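Local coordinates for protein uncharacterized metal-dependent hydrolase (Pyrococcus horikoshii, PDB 3IGH) that is uncharacterised but, as a member of the amidohydrolase family, probably hydrolyses carbon-nitrogen bonds other than peptide bonds, at residues D310-A315 and P334-H339; V392-F397 and A448-A453. One frame throughout, in Å; residues are numbered along the deposited sequence.

Interaction 1. Residues D310-A315 and P334-H339; sequences DVAIHA and PGRIEH. With SO4 (sulfate ion), chain B.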
loop_
_atom_site.group_PDB
_atom_site.type_symbol
_atom_site.label_atom_id
_atom_site.label_comp_id
_atom_site.label_asym_id
_atom_site.label_seq_id
_atom_site.Cartn_x
_atom_site.Cartn_y
_atom_site.Cartn_z
ATOM N N ASP A 310 -0.598 -4.153 13.633
ATOM C CA ASP A 310 0.003 -4.923 14.722
ATOM C C ASP A 310 0.563 -3.971 15.787
ATOM O O ASP A 310 0.743 -2.776 15.553
ATOM C CB ASP A 310 1.116 -5.840 14.190
ATOM C CG ASP A 310 1.482 -6.965 15.159
ATOM O OD1 ASP A 310 0.736 -7.217 16.127
ATOM O OD2 ASP A 310 2.535 -7.611 14.951
ATOM N N VAL A 311 0.794 -4.495 16.978
ATOM C CA VAL A 311 1.349 -3.705 18.065
ATOM C C VAL A 311 2.500 -4.502 18.696
ATOM O O VAL A 311 2.303 -5.621 19.192
ATOM C CB VAL A 311 0.261 -3.385 19.130
ATOM C CG1 VAL A 311 0.854 -2.539 20.261
ATOM C CG2 VAL A 311 -0.952 -2.683 18.472
ATOM N N ALA A 312 3.692 -3.918 18.656
ATOM C CA ALA A 312 4.879 -4.518 19.253
ATOM C C ALA A 312 5.310 -3.691 20.440
ATOM O O ALA A 312 5.455 -2.475 20.339
ATOM C CB ALA A 312 6.030 -4.614 18.233
ATOM N N ILE A 313 5.507 -4.360 21.571
ATOM C CA ILE A 313 5.924 -3.680 22.785
ATOM C C ILE A 313 7.274 -4.212 23.285
ATOM O O ILE A 313 7.411 -5.395 23.591
ATOM C CB ILE A 313 4.864 -3.806 23.917
ATOM C CG1 ILE A 313 3.473 -3.362 23.411
ATOM C CG2 ILE A 313 5.295 -2.966 25.111
ATOM C CD1 ILE A 313 2.363 -3.344 24.487
ATOM N N HIS A 314 8.249 -3.319 23.365
ATOM C CA HIS A 314 9.539 -3.584 24.015
ATOM C C HIS A 314 9.305 -3.804 25.511
ATOM O O HIS A 314 8.748 -2.934 26.190
ATOM C CB HIS A 314 10.435 -2.364 23.764
ATOM C CG HIS A 314 11.674 -2.284 24.612
ATOM N ND1 HIS A 314 12.938 -2.222 24.063
ATOM C CD2 HIS A 314 11.845 -2.172 25.953
ATOM C CE1 HIS A 314 13.833 -2.109 25.028
ATOM N NE2 HIS A 314 13.197 -2.089 26.187
ATOM N N ALA A 315 9.737 -4.956 26.014
ATOM C CA ALA A 315 9.760 -5.230 27.460
ATOM C C ALA A 315 10.979 -6.081 27.802
ATOM O O ALA A 315 11.041 -7.249 27.444
ATOM C CB ALA A 315 8.481 -5.937 27.901
ATOM N N PRO A 334 -3.852 -10.228 21.027
ATOM C CA PRO A 334 -2.613 -10.992 21.158
ATOM C C PRO A 334 -1.487 -10.339 20.335
ATOM O O PRO A 334 -1.241 -10.713 19.185
ATOM C CB PRO A 334 -2.996 -12.377 20.631
ATOM C CG PRO A 334 -4.110 -12.128 19.678
ATOM C CD PRO A 334 -4.828 -10.895 20.143
ATOM N N GLY A 335 -0.822 -9.358 20.940
ATOM C CA GLY A 335 0.246 -8.626 20.275
ATOM C C GLY A 335 1.589 -9.328 20.326
ATOM O O GLY A 335 1.679 -10.522 20.625
ATOM N N ARG A 336 2.641 -8.585 20.011
ATOM C CA ARG A 336 3.979 -9.136 20.096
ATOM C C ARG A 336 4.809 -8.396 21.135
ATOM O O ARG A 336 4.617 -7.196 21.362
ATOM C CB ARG A 336 4.670 -9.213 18.712
ATOM C CG ARG A 336 4.639 -7.954 17.889
ATOM C CD ARG A 336 5.368 -8.123 16.541
ATOM N NE ARG A 336 6.818 -8.243 16.692
ATOM C CZ ARG A 336 7.674 -8.390 15.682
ATOM N NH1 ARG A 336 7.243 -8.428 14.425
ATOM N NH2 ARG A 336 8.970 -8.496 15.935
ATOM N N ILE A 337 5.686 -9.142 21.800
ATOM C CA ILE A 337 6.598 -8.558 22.769
ATOM C C ILE A 337 8.023 -8.697 22.241
ATOM O O ILE A 337 8.406 -9.746 21.741
ATOM C CB ILE A 337 6.412 -9.176 24.175
ATOM C CG1 ILE A 337 5.138 -8.620 24.812
ATOM C CG2 ILE A 337 7.606 -8.877 25.094
ATOM C CD1 ILE A 337 4.451 -9.588 25.744
ATOM N N GLU A 338 8.773 -7.600 22.328
ATOM C CA GLU A 338 10.154 -7.550 21.884
ATOM C C GLU A 338 11.079 -7.731 23.080
ATOM O O GLU A 338 10.854 -7.121 24.136
ATOM C CB GLU A 338 10.442 -6.215 21.196
ATOM C CG GLU A 338 9.398 -5.809 20.152
ATOM C CD GLU A 338 9.149 -6.899 19.116
ATOM O OE1 GLU A 338 10.089 -7.257 18.378
ATOM O OE2 GLU A 338 8.011 -7.403 19.048
ATOM N N HIS A 339 12.100 -8.574 22.879
ATOM C CA HIS A 339 13.142 -8.942 23.847
ATOM C C HIS A 339 12.722 -10.052 24.807
ATOM O O HIS A 339 13.269 -11.165 24.755
ATOM C CB HIS A 339 13.680 -7.734 24.623
ATOM C CG HIS A 339 14.361 -6.713 23.767
ATOM N ND1 HIS A 339 15.733 -6.619 23.671
ATOM C CD2 HIS A 339 13.860 -5.722 22.990
ATOM C CE1 HIS A 339 16.047 -5.627 22.856
ATOM N NE2 HIS A 339 14.928 -5.069 22.426
HETATM S S SO4 B . 14.567 -1.815 20.838
HETATM O O1 SO4 B . 14.481 -1.568 19.413
HETATM O O2 SO4 B . 15.716 -2.666 21.103
HETATM O O3 SO4 B . 14.769 -0.549 21.530
HETATM O O4 SO4 B . 13.345 -2.493 21.287
#
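Sulfate O4 is gripped by two histidines, one from each segment: His-314 ND1 at 2.8 Å in a nearly straight bond, and His-339 NE2 at 3.2 Å in a weak one. His-339 NE2 also bonds sulfate O2. The two rings are oblique, their planes 55° apart. The sulfate, probably from the crystallisation liquor, sits at the C-terminal end of two neighbouring parallel strands of the amidohydrolase TIM barrel, joined by helix 318-331. Lys-262 and His-67 also hold it. Four backbone bonds join the strands, from Arg-336 N to Val-311 O through to Ala-315 N to Glu-338 O. On the face of Ala-312 and His-314, Arg-336 grips Glu-338 side-on: NE to OE2 at 2.8 Å, NH2 to OE1 at 3.0 Å. Both oxygens are met on the syn side, but tilted out of the carboxylate plane. Arg-336 NH2 also bonds Ser-66 O, and Glu-338 OE1 is hydrogen-bonded to His-67 ND1. A methionine in place of Arg-336 would probably leave Glu-338 without its two guanidinium bonds and freer to turn. Arg-336 CG sits between backbone N and carbonyl carbon (chi1 50°), carrying CD to 3.3 Å from Asp-310 OD2, itself hydrogen-bonded to Tyr-234 OH.

Interaction 2. Residues V392-F397 and A448-A453; sequences VAELGF and ARVSLA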
loop_
_atom_site.group_PDB
_atom_site.type_symbol
_atom_site.label_atom_id
_atom_site.label_comp_id
_atom_site.label_asym_id
_atom_site.label_seq_id
_atom_site.Cartn_x
_atom_site.Cartn_y
_atom_site.Cartn_z
ATOM N N VAL A 392 5.586 -21.980 25.126
ATOM C CA VAL A 392 4.364 -21.222 25.429
ATOM C C VAL A 392 3.956 -20.190 24.362
ATOM O O VAL A 392 2.837 -19.683 24.396
ATOM C CB VAL A 392 4.391 -20.579 26.851
ATOM C CG1 VAL A 392 4.450 -21.667 27.935
ATOM C CG2 VAL A 392 5.544 -19.582 27.004
ATOM N N ALA A 393 4.849 -19.887 23.420
ATOM C CA ALA A 393 4.551 -18.877 22.396
ATOM C C ALA A 393 5.244 -19.141 21.071
ATOM O O ALA A 393 6.275 -19.821 21.019
ATOM C CB ALA A 393 4.917 -17.485 22.902
ATOM N N GLU A 394 4.670 -18.594 20.000
ATOM C CA GLU A 394 5.389 -18.473 18.741
ATOM C C GLU A 394 6.596 -17.568 18.983
ATOM O O GLU A 394 6.473 -16.488 19.563
ATOM C CB GLU A 394 4.493 -17.882 17.660
ATOM C CG GLU A 394 5.053 -18.047 16.271
ATOM C CD GLU A 394 4.701 -19.390 15.651
ATOM O OE1 GLU A 394 5.634 -20.140 15.278
ATOM O OE2 GLU A 394 3.494 -19.689 15.533
ATOM N N LEU A 395 7.765 -18.045 18.578
ATOM C CA LEU A 395 9.015 -17.377 18.891
ATOM C C LEU A 395 9.758 -17.075 17.597
ATOM O O LEU A 395 9.942 -17.959 16.764
ATOM C CB LEU A 395 9.857 -18.288 19.787
ATOM C CG LEU A 395 11.105 -17.777 20.501
ATOM C CD1 LEU A 395 10.730 -16.863 21.648
ATOM C CD2 LEU A 395 11.887 -18.965 21.037
ATOM N N GLY A 396 10.172 -15.822 17.428
ATOM C CA GLY A 396 10.958 -15.427 16.266
ATOM C C GLY A 396 12.337 -14.976 16.703
ATOM O O GLY A 396 12.499 -14.471 17.813
ATOM N N PHE A 397 13.331 -15.167 15.837
ATOM C CA PHE A 397 14.690 -14.722 16.143
ATOM C C PHE A 397 14.987 -13.421 15.415
ATOM O O PHE A 397 14.492 -13.168 14.309
ATOM C CB PHE A 397 15.732 -15.775 15.733
ATOM C CG PHE A 397 15.886 -16.926 16.710
ATOM C CD1 PHE A 397 15.101 -17.024 17.857
ATOM C CD2 PHE A 397 16.813 -17.934 16.449
ATOM C CE1 PHE A 397 15.245 -18.090 18.739
ATOM C CE2 PHE A 397 16.963 -19.004 17.314
ATOM C CZ PHE A 397 16.172 -19.082 18.468
ATOM N N ALA A 448 8.530 -15.112 10.759
ATOM C CA ALA A 448 7.432 -14.733 9.870
ATOM C C ALA A 448 6.092 -14.682 10.601
ATOM O O ALA A 448 5.340 -13.715 10.469
ATOM C CB ALA A 448 7.361 -15.687 8.703
ATOM N N ARG A 449 5.800 -15.726 11.370
ATOM C CA ARG A 449 4.567 -15.778 12.146
ATOM C C ARG A 449 4.487 -14.656 13.168
ATOM O O ARG A 449 3.434 -14.034 13.319
ATOM C CB ARG A 449 4.422 -17.133 12.840
ATOM C CG ARG A 449 4.099 -18.275 11.883
ATOM C CD ARG A 449 2.622 -18.295 11.517
ATOM N NE ARG A 449 1.845 -18.893 12.602
ATOM C CZ ARG A 449 0.522 -19.024 12.609
ATOM N NH1 ARG A 449 -0.204 -18.594 11.584
ATOM N NH2 ARG A 449 -0.078 -19.586 13.652
ATOM N N VAL A 450 5.600 -14.397 13.858
ATOM C CA VAL A 450 5.692 -13.282 14.825
ATOM C C VAL A 450 5.405 -11.917 14.147
ATOM O O VAL A 450 4.805 -11.015 14.749
ATOM C CB VAL A 450 7.070 -13.337 15.574
ATOM C CG1 VAL A 450 7.386 -12.052 16.331
ATOM C CG2 VAL A 450 7.081 -14.527 16.534
ATOM N N SER A 451 5.796 -11.810 12.879
ATOM C CA SER A 451 5.625 -10.592 12.089
ATOM C C SER A 451 4.320 -10.589 11.289
ATOM O O SER A 451 4.101 -9.699 10.464
ATOM C CB SER A 451 6.798 -10.443 11.118
ATOM O OG SER A 451 8.041 -10.504 11.797
ATOM N N LEU A 452 3.474 -11.597 11.518
ATOM C CA LEU A 452 2.192 -11.765 10.799
ATOM C C LEU A 452 2.369 -11.842 9.276
ATOM O O LEU A 452 1.561 -11.331 8.511
ATOM C CB LEU A 452 1.166 -10.691 11.211
ATOM C CG LEU A 452 0.845 -10.592 12.715
ATOM C CD1 LEU A 452 -0.134 -9.438 13.006
ATOM C CD2 LEU A 452 0.297 -11.909 13.264
ATOM N N ALA A 453 3.444 -12.489 8.850
ATOM C CA ALA A 453 3.714 -12.682 7.427
ATOM C C ALA A 453 3.283 -14.092 7.094
ATOM O O ALA A 453 4.086 -15.030 7.209
ATOM C CB ALA A 453 5.181 -12.519 7.159
#
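Val-450 CG2 touches the backbone of residues 394-396, 3.5 Å from Gly-396 N and 3.7 Å from Glu-394 O. This packs the last turn of helix 436-450 against a strand of the TIM barrel. Gly-396 packs its backbone on the valine. A beta carbon there would come within about 3.3 Å of Val-450 CB, so the fit is tight. Beside it, Glu-394 crosses Arg-449 at about a right angle. Its CG and CD lie against Arg-449 CB, with CG at 3.6 Å. Glu-394 OE2 then reaches the guanidinium edge, in plane, and meets Arg-449 NE at 3.5 Å. This salt bridge is long and its hydrogen bond weak, though nearly straight at 170°. The carboxylate stands almost perpendicular to the guanidinium. Arg-449 bends at chi2 (-80°) and again at chi3, which folds NE back to the glutamate. The strand is positioned by backbone bonds from Glu-394 and Gly-396 to strand 357-360. On the helix side, Val-450 O accepts a bond from Arg-357 NH1. A Schellman motif ends the helix, with Leu-452 at positive phi. Its two bonds run from Ala-453 N to Ala-448 O at 2.8 Å and from Leu-452 N to Arg-449 O at 3.0 Å.

In the fold
Interactions 1 and 2 lie with their centres about 11 Å apart, on the same side of the chain's centre. Strand 357-360 stands between strands 336-337 and 395-397 and pairs with both. The two contacts also touch directly. Arg-336 CD packs 3.4 Å from Val-450 O, and Asp-310 CG lies 3.7 Å from Leu-452 CD1. Arg-357 is shared: it forms a salt bridge with Asp-310 and bonds the carbonyl of Val-450. Ser-206 is a second common partner, bonded to Ser-451 and weakly to Arg-336. Only interaction 1 carries the sulfate, at the barrel end where an amidohydrolase active site is expected. Interaction 2 joins helix 436-450 to the barrel wall.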